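Local structure of zinc peptidase (Vibrio cholerae, 2GU1) at residues Y79-E82 / S86-Y89; G109-S114 / I136-S141; D186-D191 / S196-F201. The protein cleaves the peptide cross-links between peptidoglycan strands as a zinc-dependent DD-endopeptidase, probably making room for new glycans as the cell wall expands. All coordinates share one frame; numbering follows the deposited sequence.

How the contacts relate
The three contacts follow one another along the chain without overlapping. Contact 1 is a hairpin in the LysM-like region, whereas contacts 2 and 3 both belong to the region matching the Csd3 second domain, on the other side of the chain's centre. Contact 1 is therefore remote from both, its centre 51 Å from that of contact 2 and 39 Å from that of contact 3. The latter two are closer neighbours, with nearest atoms about 8 Å apart, and both border helix 122-132. None of them reaches the catalytic zinc held by H232, D236 and H313, but R199 of contact 3 forms a salt bridge with D250 of the peptidase M23 region.

Contact 1. Residues Y79-E82 / S86-Y89; sequences YTRE and SFSY
S88 gives its hydroxyl to E82, OG lying 2.6 Å from OE2 on the anti side of the carboxylate and 18° out of its plane. A bend at chi2 (-66°) folds the glutamate chain back over the strand pair to make this bond; R228 lies near the other oxygen, OE1, as a long and weak ion pair. On the backbone, T80 and S88 exchange two hydrogen bonds, T80 N to S88 O (2.8 Å) and S88 N to T80 O (2.6 Å), while E82 N bonds to S86 O at 2.6 Å where the strands run into the turn. This is an antiparallel beta hairpin of strands 75-81 and 87-93, the latter at the edge of the LysM-like region's sheet. Y79, R81, F87 and Y89 share the face that meets helix 29-38. There R81 CB sits over the F87 ring, 3.8 Å from its centroid, a CH-pi contact, before the guanidinium leads off to D59 and L64 O. Y89 turns its edge to the face of Y79, a T-shaped pair with CD1 3.6 Å from Y79 CE1 and planes at 70°. Both hydroxyls are bonded beyond the hairpin, Y79 OH to D39 and Y89 OH to Q44.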
loop_
_atom_site.group_PDB
_atom_site.type_symbol
_atom_site.label_atom_id
_atom_site.label_comp_id
_atom_site.label_asym_id
_atom_site.label_seq_id
_atom_site.Cartn_x
_atom_site.Cartn_y
_atom_site.Cartn_z
ATOM N N TYR A 79 -15.081 10.961 4.747
ATOM C CA TYR A 79 -15.955 11.072 3.580
ATOM C C TYR A 79 -17.172 11.915 3.968
ATOM O O TYR A 79 -18.032 11.472 4.740
ATOM C CB TYR A 79 -16.388 9.674 3.115
ATOM C CG TYR A 79 -15.226 8.775 2.708
ATOM C CD1 TYR A 79 -14.854 8.644 1.369
ATOM C CD2 TYR A 79 -14.465 8.095 3.672
ATOM C CE1 TYR A 79 -13.750 7.855 0.992
ATOM C CE2 TYR A 79 -13.360 7.312 3.305
ATOM C CZ TYR A 79 -13.010 7.195 1.967
ATOM O OH TYR A 79 -11.928 6.410 1.602
ATOM N N THR A 80 -17.244 13.126 3.422
ATOM C CA THR A 80 -18.331 14.046 3.744
ATOM C C THR A 80 -19.330 14.281 2.617
ATOM O O THR A 80 -18.941 14.516 1.472
ATOM C CB THR A 80 -17.765 15.406 4.183
ATOM O OG1 THR A 80 -16.892 15.214 5.301
ATOM C CG2 THR A 80 -18.886 16.353 4.584
ATOM N N ARG A 81 -20.618 14.223 2.952
ATOM C CA ARG A 81 -21.668 14.448 1.966
ATOM C C ARG A 81 -21.790 15.938 1.654
ATOM O O ARG A 81 -21.789 16.775 2.559
ATOM C CB ARG A 81 -23.016 13.909 2.460
ATOM C CG ARG A 81 -24.162 14.187 1.487
ATOM C CD ARG A 81 -25.366 13.289 1.715
ATOM N NE ARG A 81 -25.953 13.440 3.044
ATOM C CZ ARG A 81 -26.493 14.561 3.510
ATOM N NH1 ARG A 81 -26.527 15.651 2.754
ATOM N NH2 ARG A 81 -26.999 14.589 4.737
ATOM N N GLU A 82 -21.884 16.254 0.366
ATOM C CA GLU A 82 -21.998 17.634 -0.101
ATOM C C GLU A 82 -23.457 17.968 -0.434
ATOM O O GLU A 82 -24.286 17.071 -0.604
ATOM C CB GLU A 82 -21.124 17.836 -1.345
ATOM C CG GLU A 82 -19.622 17.678 -1.123
ATOM C CD GLU A 82 -19.032 18.754 -0.223
ATOM O OE1 GLU A 82 -19.712 19.777 0.007
ATOM O OE2 GLU A 82 -17.886 18.585 0.245
ATOM N N SER A 86 -23.071 14.461 -3.658
ATOM C CA SER A 86 -21.813 13.733 -3.783
ATOM C C SER A 86 -21.076 13.766 -2.449
ATOM O O SER A 86 -21.456 14.496 -1.534
ATOM C CB SER A 86 -20.928 14.369 -4.858
ATOM O OG SER A 86 -20.454 15.638 -4.436
ATOM N N PHE A 87 -20.020 12.971 -2.347
ATOM C CA PHE A 87 -19.209 12.924 -1.136
ATOM C C PHE A 87 -17.811 13.423 -1.450
ATOM O O PHE A 87 -17.256 13.102 -2.503
ATOM C CB PHE A 87 -19.119 11.490 -0.600
ATOM C CG PHE A 87 -20.246 11.110 0.315
ATOM C CD1 PHE A 87 -20.041 11.028 1.692
ATOM C CD2 PHE A 87 -21.511 10.842 -0.192
ATOM C CE1 PHE A 87 -21.083 10.682 2.549
ATOM C CE2 PHE A 87 -22.566 10.495 0.661
ATOM C CZ PHE A 87 -22.345 10.416 2.034
ATOM N N SER A 88 -17.256 14.219 -0.544
ATOM C CA SER A 88 -15.909 14.743 -0.699
ATOM C C SER A 88 -14.984 14.007 0.275
ATOM O O SER A 88 -15.422 13.530 1.331
ATOM C CB SER A 88 -15.879 16.248 -0.423
ATOM O OG SER A 88 -16.406 16.548 0.854
ATOM N N TYR A 89 -13.706 13.932 -0.086
ATOM C CA TYR A 89 -12.695 13.225 0.700
ATOM C C TYR A 89 -11.657 14.126 1.376
ATOM O O TYR A 89 -11.187 15.090 0.783
ATOM C CB TYR A 89 -11.960 12.253 -0.224
ATOM C CG TYR A 89 -10.826 11.478 0.418
ATOM C CD1 TYR A 89 -11.053 10.235 1.013
ATOM C CD2 TYR A 89 -9.526 11.978 0.413
ATOM C CE1 TYR A 89 -10.011 9.509 1.583
ATOM C CE2 TYR A 89 -8.475 11.261 0.982
ATOM C CZ TYR A 89 -8.722 10.028 1.564
ATOM O OH TYR A 89 -7.681 9.314 2.117
#

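Contact 2. Residues G109-S114 / I136-S141; sequences GSFSVS and IDFSRS
Two phenylalanines, F111 and F138, join the start of helix 111-117 to the loop between helix 122-132 and strand 147-157, in the region matching the Csd3 second domain. S110 occupies the N-cap position, and its carbonyl already accepts the first helical bond, from S114 N. F111 follows in the first turn, its side chain pointing toward the loop. With CG anti to the backbone N (chi1 168°), the ring is carried out toward F138, which comes to meet it from the loop. The touch is narrow: CD2 of F111 lies 3.6 Å from CE2 of F138, and CD2 of F138 follows at 3.9 Å from the same F111 atom. The planes are inclined at 44° and the centroids are 5.6 Å apart, so the rings meet obliquely, CE2 of F138 being the atom nearest to F111, and share little surface. No hydrogen bond crosses between the segments; the contact is wholly apolar.

Further side chains surround the pair. F111 is buried and makes edge-to-face pairs with F148 and F172, and it also rests on I128 and T129 of helix 122-132. F138 packs on M132 and F172, so strand 160-173 contributes a ring touched by both phenylalanines.

The loop that presents F138 is shaped by the residue before it. D137 OD1 takes the backbone N-H of R140 at 3.0 Å, from well above the carboxylate plane, as part of an Asx motif. D137 O accepts from both R140 N and S141 N, curling the chain just after the phenylalanine. Within the same loop I136 covers one face of the F138 ring, its CG2 3.8 Å from the ring plane and central on it.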
loop_
_atom_site.group_PDB
_atom_site.type_symbol
_atom_site.label_atom_id
_atom_site.label_comp_id
_atom_site.label_asym_id
_atom_site.label_seq_id
_atom_site.Cartn_x
_atom_site.Cartn_y
_atom_site.Cartn_z
ATOM N N GLY A 109 17.548 -21.779 17.920
ATOM C CA GLY A 109 16.347 -22.263 17.282
ATOM C C GLY A 109 16.861 -21.792 15.940
ATOM O O GLY A 109 18.065 -21.550 15.822
ATOM N N SER A 110 16.021 -21.658 14.929
ATOM C CA SER A 110 16.526 -21.148 13.663
ATOM C C SER A 110 16.283 -19.644 13.757
ATOM O O SER A 110 15.618 -19.191 14.692
ATOM C CB SER A 110 15.737 -21.739 12.503
ATOM O OG SER A 110 14.356 -21.483 12.676
ATOM N N PHE A 111 16.813 -18.866 12.819
ATOM C CA PHE A 111 16.593 -17.424 12.873
ATOM C C PHE A 111 15.112 -17.084 13.023
ATOM O O PHE A 111 14.736 -16.299 13.892
ATOM C CB PHE A 111 17.130 -16.725 11.620
ATOM C CG PHE A 111 16.673 -15.293 11.495
ATOM C CD1 PHE A 111 17.049 -14.343 12.444
ATOM C CD2 PHE A 111 15.820 -14.910 10.465
ATOM C CE1 PHE A 111 16.576 -13.032 12.371
ATOM C CE2 PHE A 111 15.343 -13.603 10.382
ATOM C CZ PHE A 111 15.721 -12.663 11.336
ATOM N N SER A 112 14.274 -17.674 12.177
ATOM C CA SER A 112 12.838 -17.402 12.220
ATOM C C SER A 112 12.209 -17.649 13.586
ATOM O O SER A 112 11.468 -16.806 14.095
ATOM C CB SER A 112 12.109 -18.233 11.164
ATOM O OG SER A 112 12.471 -17.813 9.861
ATOM N N VAL A 113 12.510 -18.800 14.176
ATOM C CA VAL A 113 11.967 -19.160 15.481
ATOM C C VAL A 113 12.449 -18.206 16.564
ATOM O O VAL A 113 11.655 -17.689 17.352
ATOM C CB VAL A 113 12.374 -20.598 15.870
ATOM C CG1 VAL A 113 11.858 -20.932 17.257
ATOM C CG2 VAL A 113 11.824 -21.582 14.850
ATOM N N SER A 114 13.759 -17.982 16.591
ATOM C CA SER A 114 14.373 -17.092 17.566
ATOM C C SER A 114 13.883 -15.652 17.409
ATOM O O SER A 114 13.732 -14.928 18.395
ATOM C CB SER A 114 15.894 -17.138 17.421
ATOM O OG SER A 114 16.521 -16.297 18.370
ATOM N N ILE A 136 22.841 -13.583 2.961
ATOM C CA ILE A 136 22.762 -14.689 3.912
ATOM C C ILE A 136 21.955 -15.884 3.406
ATOM O O ILE A 136 20.856 -15.729 2.872
ATOM C CB ILE A 136 22.126 -14.237 5.252
ATOM C CG1 ILE A 136 22.975 -13.141 5.897
ATOM C CG2 ILE A 136 22.001 -15.424 6.200
ATOM C CD1 ILE A 136 22.447 -12.668 7.238
ATOM N N ASP A 137 22.518 -17.076 3.584
ATOM C CA ASP A 137 21.855 -18.317 3.199
ATOM C C ASP A 137 21.244 -18.816 4.502
ATOM O O ASP A 137 21.936 -19.422 5.320
ATOM C CB ASP A 137 22.877 -19.340 2.682
ATOM C CG ASP A 137 22.225 -20.625 2.172
ATOM O OD1 ASP A 137 21.390 -21.213 2.897
ATOM O OD2 ASP A 137 22.556 -21.053 1.044
ATOM N N PHE A 138 19.955 -18.547 4.700
ATOM C CA PHE A 138 19.272 -18.953 5.924
ATOM C C PHE A 138 19.122 -20.463 6.076
ATOM O O PHE A 138 18.287 -20.945 6.845
ATOM C CB PHE A 138 17.899 -18.270 6.018
ATOM C CG PHE A 138 17.981 -16.777 6.193
ATOM C CD1 PHE A 138 18.148 -15.938 5.095
ATOM C CD2 PHE A 138 17.949 -16.211 7.467
ATOM C CE1 PHE A 138 18.289 -14.560 5.261
ATOM C CE2 PHE A 138 18.090 -14.833 7.646
ATOM C CZ PHE A 138 18.260 -14.006 6.541
ATOM N N SER A 139 19.952 -21.205 5.354
ATOM C CA SER A 139 19.926 -22.658 5.405
ATOM C C SER A 139 21.291 -23.198 5.829
ATOM O O SER A 139 21.380 -24.214 6.517
ATOM C CB SER A 139 19.567 -23.218 4.028
ATOM O OG SER A 139 18.468 -22.520 3.469
ATOM N N ARG A 140 22.351 -22.506 5.423
ATOM C CA ARG A 140 23.709 -22.934 5.731
ATOM C C ARG A 140 24.391 -22.172 6.869
ATOM O O ARG A 140 25.133 -22.763 7.658
ATOM C CB ARG A 140 24.562 -22.853 4.471
ATOM N N SER A 141 24.147 -20.867 6.944
ATOM C CA SER A 141 24.750 -20.021 7.973
ATOM C C SER A 141 24.023 -20.153 9.299
ATOM O O SER A 141 23.167 -19.327 9.649
ATOM C CB SER A 141 24.725 -18.570 7.506
ATOM O OG SER A 141 24.972 -18.502 6.113
#

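Contact 3. Residues D186-D191 / S196-F201; sequences DGRFYD and SLERAF
R188 reaches across to the returning chain at S196-A200, beside the edge strand 189-191 of the antiparallel sheet in the region matching the Csd3 second domain. Its CB starts 3.6 Å from OE1 of E198, and CG is still near that oxygen. CD comes closer to the E198 backbone carbonyl, while the glutamate chain runs the other way alongside it. A bend at chi3 (-60°) then turns the guanidinium so that S196 OG lies over one face, nearer its margin than its middle. NE points back to its own segment and forms a salt bridge with D186 OD2 at 3.0 Å, the acceptor almost in the guanidinium plane. NH2 gives a hydrogen bond to Y190 OH and a weak one to D186 OD2. NH1, at the other corner, brushes the methyl of A200 and makes a weak bond to E198 O, which also accepts from S196 OG at 2.7 Å, in the carbonyl plane on a lone pair; that bond holds OG against the guanidinium.

D186 OD2 is gripped twice, since Y190 OH also donates to it, from the opposite face of the carboxylate to NE. D186 OD1 closes an Asx turn by accepting from R188 N. These bonds hold the guanidinium and the tyrosine tip together, and the Y190 ring turns a face to S196, whose CB makes a CH-pi contact 3.9 Å from the centroid.

The backbones meet in a single bridge between Y190 and S196. L197 N donates to F189 O at 2.7 Å, nearly straight at 177°. F189 turns its ring inward to V131 of helix 122-132 and to A181 and L183 of the neighbouring strand. E198 runs out straight past CG and sends OE1 to the F189 backbone, where it takes the N-H at 2.8 Å on its anti side, 19° out of the carboxylate plane.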
loop_
_atom_site.group_PDB
_atom_site.type_symbol
_atom_site.label_atom_id
_atom_site.label_comp_id
_atom_site.label_asym_id
_atom_site.label_seq_id
_atom_site.Cartn_x
_atom_site.Cartn_y
_atom_site.Cartn_z
ATOM N N ASP A 186 16.096 6.537 0.206
ATOM C CA ASP A 186 15.349 6.104 -0.970
ATOM C C ASP A 186 14.430 4.900 -0.721
ATOM O O ASP A 186 13.874 4.328 -1.655
ATOM C CB ASP A 186 16.316 5.818 -2.138
ATOM C CG ASP A 186 17.065 4.500 -1.989
ATOM O OD1 ASP A 186 17.131 3.962 -0.864
ATOM O OD2 ASP A 186 17.607 4.012 -3.011
ATOM N N GLY A 187 14.265 4.524 0.544
ATOM C CA GLY A 187 13.390 3.411 0.866
ATOM C C GLY A 187 13.924 2.013 0.606
ATOM O O GLY A 187 13.164 1.046 0.653
ATOM N N ARG A 188 15.221 1.893 0.329
ATOM C CA ARG A 188 15.831 0.587 0.091
ATOM C C ARG A 188 16.942 0.352 1.104
ATOM O O ARG A 188 17.510 1.313 1.633
ATOM C CB ARG A 188 16.432 0.508 -1.321
ATOM C CG ARG A 188 15.417 0.562 -2.443
ATOM C CD ARG A 188 16.080 0.260 -3.780
ATOM N NE ARG A 188 17.140 1.210 -4.119
ATOM C CZ ARG A 188 18.008 1.028 -5.113
ATOM N NH1 ARG A 188 17.937 -0.068 -5.855
ATOM N NH2 ARG A 188 18.940 1.937 -5.374
ATOM N N PHE A 189 17.250 -0.920 1.365
ATOM C CA PHE A 189 18.320 -1.291 2.295
ATOM C C PHE A 189 19.656 -1.403 1.566
ATOM O O PHE A 189 19.719 -1.983 0.482
ATOM C CB PHE A 189 18.049 -2.648 2.950
ATOM C CG PHE A 189 17.108 -2.587 4.112
ATOM C CD1 PHE A 189 15.733 -2.595 3.910
ATOM C CD2 PHE A 189 17.603 -2.511 5.414
ATOM C CE1 PHE A 189 14.853 -2.527 4.997
ATOM C CE2 PHE A 189 16.731 -2.441 6.505
ATOM C CZ PHE A 189 15.356 -2.450 6.292
ATOM N N TYR A 190 20.707 -0.870 2.182
ATOM C CA TYR A 190 22.065 -0.900 1.628
ATOM C C TYR A 190 23.011 -1.524 2.649
ATOM O O TYR A 190 22.744 -1.468 3.854
ATOM C CB TYR A 190 22.564 0.524 1.349
ATOM C CG TYR A 190 21.884 1.214 0.188
ATOM C CD1 TYR A 190 22.571 1.435 -1.014
ATOM C CD2 TYR A 190 20.570 1.661 0.289
ATOM C CE1 TYR A 190 21.961 2.086 -2.081
ATOM C CE2 TYR A 190 19.942 2.318 -0.778
ATOM C CZ TYR A 190 20.648 2.526 -1.957
ATOM O OH TYR A 190 20.047 3.172 -3.011
ATOM N N ASP A 191 24.105 -2.125 2.183
ATOM C CA ASP A 191 25.071 -2.672 3.123
ATOM C C ASP A 191 26.007 -1.523 3.492
ATOM O O ASP A 191 25.836 -0.410 2.988
ATOM C CB ASP A 191 25.857 -3.862 2.540
ATOM C CG ASP A 191 26.615 -3.526 1.266
ATOM O OD1 ASP A 191 27.056 -2.370 1.088
ATOM O OD2 ASP A 191 26.791 -4.453 0.446
ATOM N N SER A 196 23.202 -1.478 -2.715
ATOM C CA SER A 196 21.796 -1.720 -2.406
ATOM C C SER A 196 21.509 -3.215 -2.410
ATOM O O SER A 196 21.985 -3.935 -3.285
ATOM C CB SER A 196 20.885 -1.045 -3.429
ATOM O OG SER A 196 19.545 -1.489 -3.260
ATOM N N LEU A 197 20.723 -3.671 -1.439
ATOM C CA LEU A 197 20.362 -5.080 -1.343
ATOM C C LEU A 197 19.068 -5.358 -2.102
ATOM O O LEU A 197 18.672 -6.514 -2.258
ATOM C CB LEU A 197 20.176 -5.505 0.122
ATOM C CG LEU A 197 21.362 -5.492 1.097
ATOM C CD1 LEU A 197 22.603 -6.068 0.425
ATOM C CD2 LEU A 197 21.626 -4.083 1.555
ATOM N N GLU A 198 18.420 -4.298 -2.575
ATOM C CA GLU A 198 17.157 -4.414 -3.305
ATOM C C GLU A 198 17.253 -3.835 -4.712
ATOM O O GLU A 198 17.862 -2.789 -4.920
ATOM C CB GLU A 198 16.053 -3.714 -2.507
ATOM C CG GLU A 198 15.873 -4.328 -1.133
ATOM C CD GLU A 198 14.891 -3.582 -0.255
ATOM O OE1 GLU A 198 15.235 -2.481 0.228
ATOM O OE2 GLU A 198 13.776 -4.101 -0.048
ATOM N N ARG A 199 16.649 -4.513 -5.684
ATOM C CA ARG A 199 16.720 -4.043 -7.062
ATOM C C ARG A 199 15.957 -2.755 -7.303
ATOM O O ARG A 199 14.986 -2.462 -6.616
ATOM C CB ARG A 199 16.223 -5.123 -8.028
ATOM C CG ARG A 199 17.185 -6.296 -8.168
ATOM C CD ARG A 199 17.144 -6.874 -9.575
ATOM N NE ARG A 199 15.893 -7.567 -9.861
ATOM C CZ ARG A 199 15.553 -8.018 -11.065
ATOM N NH1 ARG A 199 16.371 -7.844 -12.096
ATOM N NH2 ARG A 199 14.399 -8.650 -11.238
ATOM N N ALA A 200 16.418 -1.983 -8.279
ATOM C CA ALA A 200 15.779 -0.728 -8.638
ATOM C C ALA A 200 14.516 -1.034 -9.431
ATOM O O ALA A 200 14.223 -2.196 -9.736
ATOM C CB ALA A 200 16.727 0.131 -9.474
ATOM N N PHE A 201 13.778 0.015 -9.776
ATOM C CA PHE A 201 12.530 -0.133 -10.511
ATOM C C PHE A 201 12.655 0.378 -11.935
ATOM O O PHE A 201 13.562 1.150 -12.260
ATOM C CB PHE A 201 11.423 0.687 -9.845
ATOM C CG PHE A 201 11.190 0.361 -8.394
ATOM C CD1 PHE A 201 10.956 1.382 -7.474
ATOM C CD2 PHE A 201 11.135 -0.954 -7.959
ATOM C CE1 PHE A 201 10.665 1.095 -6.141
ATOM C CE2 PHE A 201 10.847 -1.255 -6.627
ATOM C CZ PHE A 201 10.609 -0.233 -5.718
#